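Local coordinates for acetyl-CoA hydrolase/transferase family protein (Porphyromonas gingivalis, PDB 2NVV) that probably hydrolyses acetyl-CoA or transfers its coenzyme A to or from acetate through a glutamyl-CoA thioester intermediate, and binds zinc, at residues Glu13-Asn18 with Ala37-Arg42; Thr59-Gly64 with Thr81-Asn86; Gly134-Thr139 with Val199-Ala204; Asp161-Glu166 with Asp316-Leu321; Asp233-Phe238 with Val421-Trp426. All blocks are in the same frame, centred on the assembly; numbering follows the deposited sequence.

Interaction 1: residues Glu13-Asn18 with Ala37-Arg42; sequences EFVHHN and AAIAKR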
# COMPACT_ATOMS: atom_id res chain seq x y z
N GLU A 13 9.00 -34.39 19.59
CA GLU A 13 9.66 -35.38 18.76
C GLU A 13 9.12 -35.37 17.33
O GLU A 13 9.77 -35.88 16.42
CB GLU A 13 9.51 -36.78 19.36
CG GLU A 13 10.20 -36.95 20.73
CD GLU A 13 10.09 -38.37 21.26
OE1 GLU A 13 10.48 -39.30 20.53
OE2 GLU A 13 9.62 -38.56 22.41
N PHE A 14 7.94 -34.78 17.15
CA PHE A 14 7.32 -34.70 15.83
C PHE A 14 7.86 -33.53 15.02
O PHE A 14 7.47 -33.33 13.86
CB PHE A 14 5.80 -34.57 15.95
CG PHE A 14 5.13 -35.80 16.49
CD1 PHE A 14 4.99 -36.00 17.86
CD2 PHE A 14 4.63 -36.77 15.62
CE1 PHE A 14 4.37 -37.14 18.36
CE2 PHE A 14 4.01 -37.91 16.11
CZ PHE A 14 3.88 -38.10 17.48
N VAL A 15 8.75 -32.75 15.62
CA VAL A 15 9.37 -31.61 14.94
C VAL A 15 10.82 -31.98 14.67
O VAL A 15 11.55 -32.37 15.59
CB VAL A 15 9.31 -30.33 15.80
CG1 VAL A 15 10.03 -29.19 15.10
CG2 VAL A 15 7.86 -29.94 16.08
N HIS A 16 11.23 -31.86 13.42
CA HIS A 16 12.60 -32.22 13.03
C HIS A 16 13.34 -31.04 12.43
O HIS A 16 12.74 -30.03 12.04
CB HIS A 16 12.55 -33.36 12.04
CG HIS A 16 11.60 -34.45 12.42
ND1 HIS A 16 11.90 -35.40 13.38
CD2 HIS A 16 10.35 -34.72 12.00
CE1 HIS A 16 10.87 -36.20 13.53
NE2 HIS A 16 9.91 -35.82 12.70
N HIS A 17 14.66 -31.16 12.35
CA HIS A 17 15.47 -30.09 11.79
C HIS A 17 15.00 -29.80 10.38
O HIS A 17 14.67 -30.72 9.62
CB HIS A 17 16.94 -30.50 11.78
CG HIS A 17 17.80 -29.62 10.92
ND1 HIS A 17 18.44 -30.08 9.80
CD2 HIS A 17 18.09 -28.30 11.01
CE1 HIS A 17 19.09 -29.08 9.22
NE2 HIS A 17 18.89 -27.99 9.94
N ASN A 18 14.97 -28.52 10.04
CA ASN A 18 14.57 -28.07 8.71
C ASN A 18 13.07 -28.14 8.45
O ASN A 18 12.61 -27.87 7.33
CB ASN A 18 15.31 -28.87 7.64
CG ASN A 18 15.64 -28.03 6.42
OD1 ASN A 18 16.40 -27.06 6.52
ND2 ASN A 18 15.08 -28.40 5.27
N ALA A 37 9.09 -24.84 23.91
CA ALA A 37 10.22 -24.91 24.83
C ALA A 37 10.84 -26.31 24.79
O ALA A 37 12.05 -26.47 24.92
CB ALA A 37 9.75 -24.58 26.25
N ALA A 38 9.99 -27.32 24.61
CA ALA A 38 10.44 -28.70 24.53
C ALA A 38 11.20 -28.93 23.22
O ALA A 38 12.05 -29.81 23.13
CB ALA A 38 9.26 -29.64 24.62
N ILE A 39 10.87 -28.15 22.19
CA ILE A 39 11.53 -28.23 20.90
C ILE A 39 12.92 -27.65 21.09
O ILE A 39 13.91 -28.18 20.58
CB ILE A 39 10.86 -27.36 19.82
CG1 ILE A 39 9.37 -27.67 19.71
CG2 ILE A 39 11.58 -27.55 18.51
CD1 ILE A 39 9.06 -29.04 19.23
N ALA A 40 12.98 -26.55 21.84
CA ALA A 40 14.23 -25.87 22.12
C ALA A 40 15.21 -26.79 22.82
O ALA A 40 16.38 -26.83 22.45
CB ALA A 40 13.96 -24.64 22.97
N LYS A 41 14.75 -27.51 23.85
CA LYS A 41 15.62 -28.44 24.58
C LYS A 41 16.20 -29.40 23.55
O LYS A 41 17.42 -29.57 23.43
CB LYS A 41 14.82 -29.26 25.58
CG LYS A 41 13.87 -28.48 26.48
CD LYS A 41 14.57 -27.86 27.67
CE LYS A 41 13.54 -27.26 28.62
NZ LYS A 41 14.19 -26.59 29.78
N ARG A 42 15.29 -30.01 22.81
CA ARG A 42 15.59 -30.98 21.77
C ARG A 42 16.58 -30.40 20.76
O ARG A 42 17.49 -31.09 20.31
CB ARG A 42 14.28 -31.37 21.10
CG ARG A 42 14.33 -32.42 20.04
CD ARG A 42 12.92 -32.63 19.50
NE ARG A 42 12.90 -33.46 18.30
CZ ARG A 42 13.20 -34.74 18.27
NH1 ARG A 42 13.56 -35.36 19.39
NH2 ARG A 42 13.14 -35.42 17.13

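Interaction 2: residues Thr59-Gly64 with Thr81-Asn86; sequences TGASTG and TPYQSN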
# COMPACT_ATOMS: atom_id res chain seq x y z
N THR A 59 4.18 -17.41 11.88
CA THR A 59 3.28 -17.10 12.99
C THR A 59 2.27 -16.04 12.53
O THR A 59 2.32 -15.57 11.40
CB THR A 59 4.05 -16.53 14.20
OG1 THR A 59 4.61 -15.25 13.85
CG2 THR A 59 5.16 -17.45 14.61
N GLY A 60 1.34 -15.68 13.41
CA GLY A 60 0.37 -14.66 13.07
C GLY A 60 1.09 -13.34 13.20
O GLY A 60 1.24 -12.59 12.23
N ALA A 61 1.56 -13.08 14.42
CA ALA A 61 2.32 -11.88 14.74
C ALA A 61 3.34 -12.27 15.81
O ALA A 61 4.04 -13.28 15.67
CB ALA A 61 1.39 -10.79 15.24
N SER A 62 3.41 -11.48 16.88
CA SER A 62 4.33 -11.74 17.98
C SER A 62 3.89 -12.95 18.80
O SER A 62 2.72 -13.36 18.77
CB SER A 62 4.44 -10.51 18.89
OG SER A 62 3.17 -10.13 19.37
N THR A 63 4.84 -13.52 19.52
CA THR A 63 4.58 -14.69 20.35
C THR A 63 5.22 -14.43 21.71
O THR A 63 5.99 -13.48 21.87
CB THR A 63 5.21 -15.94 19.68
OG1 THR A 63 6.64 -15.88 19.78
CG2 THR A 63 4.86 -15.97 18.22
N GLY A 64 4.92 -15.25 22.70
CA GLY A 64 5.52 -15.02 24.01
C GLY A 64 7.03 -15.21 24.04
O GLY A 64 7.67 -15.44 23.00
N THR A 81 8.87 -15.30 10.16
CA THR A 81 7.89 -14.41 9.54
C THR A 81 6.59 -14.49 10.34
O THR A 81 6.29 -15.52 10.95
CB THR A 81 7.53 -14.80 8.10
OG1 THR A 81 8.46 -15.78 7.62
CG2 THR A 81 7.57 -13.59 7.20
N PRO A 82 5.77 -13.44 10.30
CA PRO A 82 5.98 -12.20 9.56
C PRO A 82 6.25 -10.99 10.46
O PRO A 82 6.65 -9.93 9.99
CB PRO A 82 4.69 -12.07 8.78
CG PRO A 82 3.67 -12.47 9.83
CD PRO A 82 4.33 -13.61 10.60
N TYR A 83 6.03 -11.18 11.76
CA TYR A 83 6.21 -10.12 12.75
C TYR A 83 6.71 -10.75 14.05
O TYR A 83 6.27 -11.85 14.41
CB TYR A 83 4.87 -9.43 13.01
CG TYR A 83 4.90 -8.26 13.97
CD1 TYR A 83 5.03 -6.95 13.52
CD2 TYR A 83 4.77 -8.47 15.35
CE1 TYR A 83 5.02 -5.87 14.41
CE2 TYR A 83 4.77 -7.40 16.24
CZ TYR A 83 4.88 -6.11 15.77
OH TYR A 83 4.85 -5.05 16.65
N GLN A 84 7.63 -10.08 14.73
CA GLN A 84 8.13 -10.56 16.01
C GLN A 84 8.25 -9.40 16.97
O GLN A 84 8.20 -8.23 16.57
CB GLN A 84 9.49 -11.28 15.87
CG GLN A 84 10.66 -10.46 15.33
CD GLN A 84 11.18 -9.43 16.31
OE1 GLN A 84 11.38 -9.72 17.51
NE2 GLN A 84 11.44 -8.22 15.81
N SER A 85 8.39 -9.72 18.25
CA SER A 85 8.50 -8.71 19.28
C SER A 85 9.18 -9.25 20.55
O SER A 85 8.75 -8.96 21.66
CB SER A 85 7.10 -8.19 19.59
OG SER A 85 7.14 -7.29 20.68
N ASN A 86 10.24 -10.02 20.38
CA ASN A 86 10.99 -10.60 21.49
C ASN A 86 12.46 -10.16 21.42
O ASN A 86 13.08 -10.23 20.37
CB ASN A 86 10.90 -12.13 21.43
CG ASN A 86 11.88 -12.81 22.37
OD1 ASN A 86 13.01 -13.13 21.99
ND2 ASN A 86 11.45 -13.04 23.61

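Interaction 3: residues Gly134-Thr139 with Val199-Ala204; sequences GKILPT and VQVDPA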
# COMPACT_ATOMS: atom_id res chain seq x y z
N GLY A 134 -12.09 -33.78 14.87
CA GLY A 134 -11.22 -32.71 14.40
C GLY A 134 -11.70 -31.27 14.40
O GLY A 134 -11.34 -30.51 13.51
N LYS A 135 -12.52 -30.89 15.37
CA LYS A 135 -12.99 -29.51 15.43
C LYS A 135 -12.14 -28.75 16.44
O LYS A 135 -12.06 -29.13 17.62
CB LYS A 135 -14.47 -29.43 15.82
CG LYS A 135 -15.42 -29.90 14.75
CD LYS A 135 -16.85 -29.64 15.16
CE LYS A 135 -17.84 -30.17 14.12
NZ LYS A 135 -19.26 -29.91 14.56
N ILE A 136 -11.52 -27.67 15.98
CA ILE A 136 -10.66 -26.87 16.84
C ILE A 136 -11.29 -25.55 17.26
O ILE A 136 -11.84 -24.83 16.43
CB ILE A 136 -9.31 -26.57 16.13
CG1 ILE A 136 -8.45 -27.84 16.09
CG2 ILE A 136 -8.56 -25.46 16.84
CD1 ILE A 136 -8.91 -28.85 15.07
N LEU A 137 -11.20 -25.25 18.55
CA LEU A 137 -11.72 -23.99 19.09
C LEU A 137 -10.49 -23.25 19.63
O LEU A 137 -9.91 -23.65 20.64
CB LEU A 137 -12.74 -24.24 20.22
CG LEU A 137 -13.37 -23.00 20.88
CD1 LEU A 137 -14.10 -22.15 19.86
CD2 LEU A 137 -14.32 -23.43 21.97
N PRO A 138 -10.10 -22.16 18.95
CA PRO A 138 -8.95 -21.32 19.32
C PRO A 138 -9.17 -20.66 20.67
O PRO A 138 -10.27 -20.74 21.23
CB PRO A 138 -8.89 -20.27 18.21
CG PRO A 138 -9.74 -20.83 17.12
CD PRO A 138 -10.83 -21.55 17.84
N THR A 139 -8.15 -19.99 21.18
CA THR A 139 -8.29 -19.31 22.45
C THR A 139 -8.46 -17.82 22.22
O THR A 139 -9.47 -17.38 21.68
CB THR A 139 -7.10 -19.57 23.39
OG1 THR A 139 -5.87 -19.32 22.71
CG2 THR A 139 -7.13 -20.99 23.89
N VAL A 199 -12.48 -24.40 13.57
CA VAL A 199 -11.78 -24.83 12.38
C VAL A 199 -11.86 -26.36 12.31
O VAL A 199 -11.60 -27.05 13.29
CB VAL A 199 -10.30 -24.33 12.40
CG1 VAL A 199 -9.78 -24.36 13.80
CG2 VAL A 199 -9.42 -25.21 11.52
N GLN A 200 -12.25 -26.88 11.15
CA GLN A 200 -12.39 -28.31 10.93
C GLN A 200 -11.17 -28.93 10.25
O GLN A 200 -10.76 -28.49 9.18
CB GLN A 200 -13.62 -28.58 10.07
CG GLN A 200 -13.89 -30.04 9.74
CD GLN A 200 -14.47 -30.81 10.90
OE1 GLN A 200 -13.75 -31.34 11.74
NE2 GLN A 200 -15.79 -30.88 10.96
N VAL A 201 -10.60 -29.96 10.87
CA VAL A 201 -9.44 -30.65 10.31
C VAL A 201 -9.66 -32.15 10.38
O VAL A 201 -10.60 -32.61 11.03
CB VAL A 201 -8.15 -30.33 11.08
CG1 VAL A 201 -7.98 -28.84 11.22
CG2 VAL A 201 -8.18 -31.02 12.44
N ASP A 202 -8.80 -32.91 9.71
CA ASP A 202 -8.89 -34.36 9.73
C ASP A 202 -8.22 -34.76 11.03
O ASP A 202 -7.02 -34.54 11.21
CB ASP A 202 -8.14 -34.98 8.55
CG ASP A 202 -8.26 -36.50 8.50
OD1 ASP A 202 -8.47 -37.14 9.56
OD2 ASP A 202 -8.14 -37.07 7.40
N PRO A 203 -8.97 -35.35 11.97
CA PRO A 203 -8.40 -35.77 13.25
C PRO A 203 -7.15 -36.63 13.12
O PRO A 203 -6.33 -36.71 14.04
CB PRO A 203 -9.57 -36.49 13.93
CG PRO A 203 -10.38 -36.99 12.79
CD PRO A 203 -10.36 -35.83 11.83
N ALA A 204 -6.98 -37.26 11.96
CA ALA A 204 -5.83 -38.11 11.71
C ALA A 204 -4.53 -37.29 11.68
O ALA A 204 -3.44 -37.83 11.89
CB ALA A 204 -6.01 -38.83 10.38

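Interaction 4: residues Asp161-Glu166 with Asp316-Leu321; sequences DKHPKE and DIYANL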
# COMPACT_ATOMS: atom_id res chain seq x y z
N ASP A 161 -6.25 -25.27 30.09
CA ASP A 161 -7.24 -25.30 31.17
C ASP A 161 -7.97 -23.98 31.37
O ASP A 161 -9.17 -23.94 31.57
CB ASP A 161 -6.53 -25.62 32.49
CG ASP A 161 -6.79 -27.01 32.97
OD1 ASP A 161 -7.98 -27.32 33.20
OD2 ASP A 161 -5.83 -27.79 33.13
N LYS A 162 -7.21 -22.89 31.32
CA LYS A 162 -7.70 -21.55 31.55
C LYS A 162 -8.70 -20.94 30.57
O LYS A 162 -9.31 -19.91 30.86
CB LYS A 162 -6.51 -20.61 31.72
CG LYS A 162 -5.60 -20.99 32.88
CD LYS A 162 -6.42 -21.30 34.14
CE LYS A 162 -5.62 -21.08 35.41
NZ LYS A 162 -4.35 -21.84 35.40
N HIS A 163 -8.87 -21.55 29.40
CA HIS A 163 -9.81 -21.00 28.43
C HIS A 163 -10.97 -21.95 28.23
O HIS A 163 -10.81 -23.05 27.68
CB HIS A 163 -9.10 -20.72 27.11
CG HIS A 163 -8.00 -19.70 27.24
ND1 HIS A 163 -6.69 -20.04 27.54
CD2 HIS A 163 -8.02 -18.36 27.13
CE1 HIS A 163 -5.96 -18.95 27.61
NE2 HIS A 163 -6.74 -17.91 27.37
N PRO A 164 -12.17 -21.55 28.68
CA PRO A 164 -13.42 -22.30 28.60
C PRO A 164 -14.02 -22.46 27.20
O PRO A 164 -13.93 -21.56 26.38
CB PRO A 164 -14.34 -21.53 29.54
CG PRO A 164 -13.90 -20.12 29.34
CD PRO A 164 -12.40 -20.25 29.36
N LYS A 165 -14.63 -23.61 26.95
CA LYS A 165 -15.24 -23.88 25.66
C LYS A 165 -16.50 -23.04 25.45
O LYS A 165 -17.11 -23.08 24.38
CB LYS A 165 -15.58 -25.36 25.54
CG LYS A 165 -16.26 -25.92 26.77
CD LYS A 165 -16.48 -27.42 26.66
CE LYS A 165 -16.76 -28.03 28.04
NZ LYS A 165 -17.86 -27.33 28.78
N GLU A 166 -16.90 -22.30 26.49
CA GLU A 166 -18.08 -21.44 26.41
C GLU A 166 -17.77 -20.25 25.50
O GLU A 166 -18.67 -19.49 25.11
CB GLU A 166 -18.48 -20.95 27.79
CG GLU A 166 -19.26 -21.97 28.60
CD GLU A 166 -18.40 -23.11 29.11
OE1 GLU A 166 -18.97 -24.17 29.45
OE2 GLU A 166 -17.16 -22.94 29.19
N ASP A 316 -12.61 -11.33 33.93
CA ASP A 316 -13.87 -10.61 33.99
C ASP A 316 -14.73 -10.96 32.77
O ASP A 316 -15.96 -11.11 32.87
CB ASP A 316 -13.61 -9.10 34.05
CG ASP A 316 -14.90 -8.29 34.07
OD1 ASP A 316 -15.83 -8.65 34.82
OD2 ASP A 316 -14.98 -7.28 33.34
N ILE A 317 -14.09 -11.09 31.62
CA ILE A 317 -14.80 -11.44 30.40
C ILE A 317 -15.38 -12.84 30.51
O ILE A 317 -16.57 -13.06 30.30
CB ILE A 317 -13.85 -11.37 29.18
CG1 ILE A 317 -13.44 -9.91 28.92
CG2 ILE A 317 -14.52 -11.96 27.94
CD1 ILE A 317 -12.41 -9.73 27.83
N TYR A 318 -14.53 -13.81 30.87
CA TYR A 318 -14.98 -15.19 31.01
C TYR A 318 -16.05 -15.39 32.08
O TYR A 318 -16.79 -16.38 32.04
CB TYR A 318 -13.79 -16.09 31.33
CG TYR A 318 -12.82 -16.24 30.19
CD1 TYR A 318 -11.58 -16.83 30.39
CD2 TYR A 318 -13.16 -15.82 28.90
CE1 TYR A 318 -10.68 -17.00 29.33
CE2 TYR A 318 -12.27 -15.98 27.85
CZ TYR A 318 -11.04 -16.58 28.06
OH TYR A 318 -10.19 -16.75 27.00
N ALA A 319 -16.13 -14.46 33.03
CA ALA A 319 -17.13 -14.53 34.10
C ALA A 319 -18.39 -13.80 33.67
O ALA A 319 -19.42 -13.88 34.35
CB ALA A 319 -16.58 -13.91 35.38
N ASN A 320 -18.31 -13.12 32.53
CA ASN A 320 -19.43 -12.35 31.99
C ASN A 320 -19.58 -12.52 30.48
O ASN A 320 -19.67 -11.54 29.74
CB ASN A 320 -19.24 -10.88 32.32
CG ASN A 320 -19.26 -10.62 33.80
OD1 ASN A 320 -20.31 -10.75 34.44
ND2 ASN A 320 -18.11 -10.27 34.37
N LEU A 321 -19.62 -13.76 30.03
CA LEU A 321 -19.80 -14.04 28.62
C LEU A 321 -21.17 -13.50 28.24
O LEU A 321 -21.47 -13.24 27.07
CB LEU A 321 -19.69 -15.54 28.36
CG LEU A 321 -18.33 -16.03 27.84
CD1 LEU A 321 -17.21 -15.34 28.55
CD2 LEU A 321 -18.24 -17.54 28.03

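Interaction 5: residues Asp233-Phe238 with Val421-Trp426; sequences DNVAAF and VIISEW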
# COMPACT_ATOMS: atom_id res chain seq x y z
N ASP A 233 -5.52 13.42 23.26
CA ASP A 233 -6.55 14.43 23.20
C ASP A 233 -6.60 15.02 21.81
O ASP A 233 -7.68 15.25 21.26
CB ASP A 233 -6.26 15.56 24.20
CG ASP A 233 -7.43 16.52 24.36
OD1 ASP A 233 -8.41 16.16 25.05
OD2 ASP A 233 -7.39 17.62 23.77
N ASN A 234 -5.43 15.27 21.24
CA ASN A 234 -5.37 15.84 19.91
C ASN A 234 -6.06 14.95 18.89
O ASN A 234 -6.77 15.45 18.02
CB ASN A 234 -3.93 16.09 19.49
CG ASN A 234 -3.27 17.15 20.34
OD1 ASN A 234 -3.95 17.97 20.94
ND2 ASN A 234 -1.95 17.15 20.38
N VAL A 235 -5.85 13.64 19.01
CA VAL A 235 -6.47 12.69 18.10
C VAL A 235 -7.98 12.76 18.20
O VAL A 235 -8.66 12.92 17.19
CB VAL A 235 -6.04 11.25 18.43
CG1 VAL A 235 -6.73 10.28 17.47
CG2 VAL A 235 -4.53 11.12 18.32
N ALA A 236 -8.50 12.67 19.42
CA ALA A 236 -9.94 12.73 19.65
C ALA A 236 -10.58 14.05 19.22
O ALA A 236 -11.65 14.06 18.60
CB ALA A 236 -10.23 12.47 21.12
N ALA A 237 -9.93 15.17 19.55
CA ALA A 237 -10.46 16.48 19.16
C ALA A 237 -10.43 16.69 17.64
O ALA A 237 -11.31 17.34 17.07
CB ALA A 237 -9.67 17.57 19.85
N PHE A 238 -9.42 16.15 16.98
CA PHE A 238 -9.30 16.28 15.54
C PHE A 238 -10.47 15.56 14.88
O PHE A 238 -11.15 16.10 14.01
CB PHE A 238 -7.98 15.65 15.08
CG PHE A 238 -7.89 15.43 13.60
CD1 PHE A 238 -7.86 16.50 12.72
CD2 PHE A 238 -7.82 14.14 13.08
CE1 PHE A 238 -7.77 16.30 11.35
CE2 PHE A 238 -7.74 13.92 11.71
CZ PHE A 238 -7.71 15.01 10.84
N VAL A 421 -2.47 12.12 7.97
CA VAL A 421 -2.40 13.00 9.12
C VAL A 421 -1.35 12.55 10.13
O VAL A 421 -1.17 11.36 10.36
CB VAL A 421 -3.74 13.05 9.85
CG1 VAL A 421 -3.69 14.05 10.98
CG2 VAL A 421 -4.85 13.39 8.87
N ILE A 422 -0.65 13.52 10.73
CA ILE A 422 0.37 13.23 11.74
C ILE A 422 0.03 14.06 12.99
O ILE A 422 -0.34 15.23 12.90
CB ILE A 422 1.78 13.60 11.24
CG1 ILE A 422 2.11 12.81 9.98
CG2 ILE A 422 2.80 13.27 12.31
CD1 ILE A 422 3.48 13.12 9.41
N ILE A 423 0.16 13.44 14.16
CA ILE A 423 -0.16 14.12 15.40
C ILE A 423 0.82 13.88 16.55
O ILE A 423 1.13 12.73 16.89
CB ILE A 423 -1.56 13.70 15.87
CG1 ILE A 423 -2.60 14.10 14.83
CG2 ILE A 423 -1.88 14.33 17.22
CD1 ILE A 423 -3.98 13.53 15.09
N SER A 424 1.31 14.95 17.16
CA SER A 424 2.20 14.82 18.31
C SER A 424 1.54 15.60 19.45
O SER A 424 0.38 16.01 19.34
CB SER A 424 3.60 15.36 18.01
OG SER A 424 3.60 16.77 17.87
N GLU A 425 2.25 15.81 20.55
CA GLU A 425 1.68 16.54 21.67
C GLU A 425 1.49 18.03 21.34
O GLU A 425 0.69 18.72 21.98
CB GLU A 425 2.56 16.41 22.90
CG GLU A 425 3.93 17.11 22.83
CD GLU A 425 5.02 16.30 22.11
OE1 GLU A 425 6.20 16.67 22.25
OE2 GLU A 425 4.71 15.32 21.40
N TRP A 426 2.22 18.50 20.33
CA TRP A 426 2.18 19.88 19.91
C TRP A 426 1.02 20.29 19.01
O TRP A 426 0.69 21.47 18.93
CB TRP A 426 3.49 20.23 19.22
CG TRP A 426 4.66 20.16 20.13
CD1 TRP A 426 5.77 19.38 19.99
CD2 TRP A 426 4.85 20.91 21.34
NE1 TRP A 426 6.64 19.60 21.03
CE2 TRP A 426 6.10 20.53 21.87
CE3 TRP A 426 4.08 21.86 22.02
CZ2 TRP A 426 6.59 21.08 23.05
CZ3 TRP A 426 4.57 22.40 23.19
CH2 TRP A 426 5.82 22.01 23.70

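Interaction 1: residues Glu13-Asn18 with Ala37-Arg42
R42 and I39, one turn apart on helix 35-47, reach across to V15 in the loop that leads from helix 8-12 into strand 20-23. Helix 35-47 is the connection of a beta-alpha-beta crossover in the parallel seven-stranded sheet, linking strands 20-23 and 55-58. R42 has the largest single share of the buried surface. Its chain is extended from CG to NE, with CG anti to the backbone N (chi1 -177°), and this carries the guanidinium over the loop. There R42 NE donates to V15 O at 3.2 Å; the bond is fairly straight (164°) and V15 O lies at the edge of the guanidinium, close to its plane. E13 CA covers one face of the same group, 3.6 Å from R42 CZ, while H16 ND1 stands at its edge. E13 OE1 and R42 NH1 are 5.1 Å apart, too far for a direct salt bridge. V15 and I39 cross at about a right angle, both are buried, and A12 of helix 8-12 also packs against I39 and R42. The methyls meet where V15 CG2 lies 3.5 Å from I39 CD1.

Interaction 2: residues Thr59-Gly64 with Thr81-Asn86
T59 and T81 are joined by a backbone hydrogen bond, T59 N to T81 O at 3.0 Å, which extends the pairing of the parallel strands 55-58 and 77-81 to the point where both turn into loops. Beyond it the chains stay side by side, and their CA atoms come within 4.7 Å at A61 and Y83 and 4.4 Å at S62 and Q84, but no further hydrogen bond spans them. The peptide bond before P82 is cis, and the proline ring lies against the T59 and G60 carbonyls, with P82 CG 3.4 Å from G60 O. The carbonyl oxygens of A61 and Y83 come together as two acceptors, and R80 NH1 donates to A61 O and, weakly, to Y83 O. A61 O is gripped a second time by T59 OG1, 2.7 Å away on a lone pair in the carbonyl plane. Y83 extends away from its own backbone N (chi1 -178°), which turns the ring toward the 59-64 loop, where S62 N and A61 C sit at the ring edge, near its plane; Y83 CD2 is 3.6 Å from S62 N. Farther along, S62 CB meets S85 CB at 3.6 Å, and Q84 OE1 takes the N-H of N86, whose own side chain caps helix 87-94. The loops lie at the carboxyl ends of the sheet strands, with Y83 beside N374, a predicted CoA-binding residue, and A61 about 6 Å, side chain to side chain, from E284, the predicted site of the glutamyl thioester. The R80 cation would thus offset the repulsion of two neighbouring acceptors near the predicted active site.

Interaction 3: residues Gly134-Thr139 with Val199-Ala204
I136 and V201 meet because the isoleucine chain bends at chi2 (75°), which sends I136 CD1 toward the valine, 3.5 Å from V201 CG2; the two side chains cross at about a right angle. On the same face of the sheet V199 has CG1 set between its backbone N and carbonyl carbon (chi1 35°), so that this methyl faces the isoleucine, with I136 CG2 at 3.5 Å from V199 CG1. The backbones are tied by I136 N to V199 O (2.8 Å) and V199 N to I136 O (3.0 Å), a hydrogen-bonded antiparallel pair. K135 and Q200 form the neighbouring non-hydrogen-bonded pair and put their side chains on the other face, where the extended lysine chain runs past the glutamine. Strands 135-137 and 199-200 belong to a three-stranded antiparallel sheet, with 129-130 on the other side of 135-137. I136 packs from it onto I125 and V127 of strand 122-127 in the large parallel sheet, and L145 and C149 of helix 145-151 touch V199 and V201. Past the strand, V201 N donates to G134 O at 2.8 Å. A CH...O contact of 3.4 Å runs from G134 CA to V201 O. G134 has a positive phi (75°) and no side chain, which lets the two backbones come together here with the P203 ring alongside.

Interaction 4: residues Asp161-Glu166 with Asp316-Leu321
P164 and Y318 bring the two segments together with their CA atoms 7.7 Å apart, and E166 and L321 follow at 7.9 Å, so the backbones never touch and side chains span the space between them. The loop after strand 154-160, the sixth strand across the parallel alpha/beta sheet of the N-terminal family region, here meets the end of helix 311-318 and the start of helix 321-324, which lie in the C-terminal family region. The central element is a CH-pi contact. P164 CD stands over one face of the Y318 ring, 3.9 Å from the centroid and 22° off the normal, displaced toward the rim. Y318 places CG anti to its carbonyl carbon (chi1 -69°), which directs the ring out from the helix toward the loop. Its edge carries the hydroxyl to the imidazole of H163, with the two ring planes at 80°; the modelled approach is too close to support a detailed reading. K162 O comes obliquely to the same ring, and its lysine turns its ammonium away to S213. No hydrogen bond joins the two segments; E166 OE1 has a weak bond, part of a salt bridge, with K165 NZ. T140 and I167 also touch Y318. At the other end of the contact the packing is aliphatic, with E166 CB at 3.4 Å from L321 CD2.

Interaction 5: residues Asp233-Phe238 with Val421-Trp426
F238 and V421 approach from opposite directions, the valine methyls meeting the far end of the phenyl ring: CG1 lies over one face, and V421 CG2 is 3.8 Å from F238 CZ. One helical turn back, V235 and I423 cross at a slant, with V235 CG2 at 4.1 Å from I423 CD1, which also comes obliquely to the F238 ring. I423 CG2 points the other way along the helix, to N234 CB at 3.5 Å. Helix 226-245 lies across one face of the five-stranded mixed sheet that holds strand 421-424, with the local helix and strand axes at 138° and 8.6 Å apart at closest. I390 of strand 389-392 and V428 of strand 427-430 extend this apolar layer, and V235 touches V266 of helix 261-272, whose N-terminal end carries predicted CoA-binding residues. N234 CG, anti to the carbonyl carbon (chi1 -66°), aims the amide at the backbone of S424 and E425, where N234 ND2 donates to S424 O at 2.8 Å, each group lying in the other's plane. A second, weak bond from N234 ND2 runs to E425 O at 3.5 Å. The amide serves two successive carbonyls, while the aliphatic packing holds helix to sheet.

How the interactions relate
Interactions 2 and 5 are buried, 1 and 3 partly so, and 4 lies at the surface. The first three all belong to the N-terminal parallel-sheet region: interaction 1 sets a loop against a crossover helix, 2 joins loops beyond neighbouring strands near the predicted active site, and 3 pairs strands of a small antiparallel sheet. Interaction 4 bridges the two family regions, whereas 5 seats a helix on a mixed sheet; the centres of interactions 1 and 5 lie about 48 Å apart. Only 3 and 4 touch, where T139 CG2 meets H163 CG at 3.7 Å. Backbone bonds dominate 3, carbonyl clustering marks 2, side-chain-to-carbonyl bonds beside aliphatic packing serve 1 and 5, and 4 rests on ring and aliphatic packing.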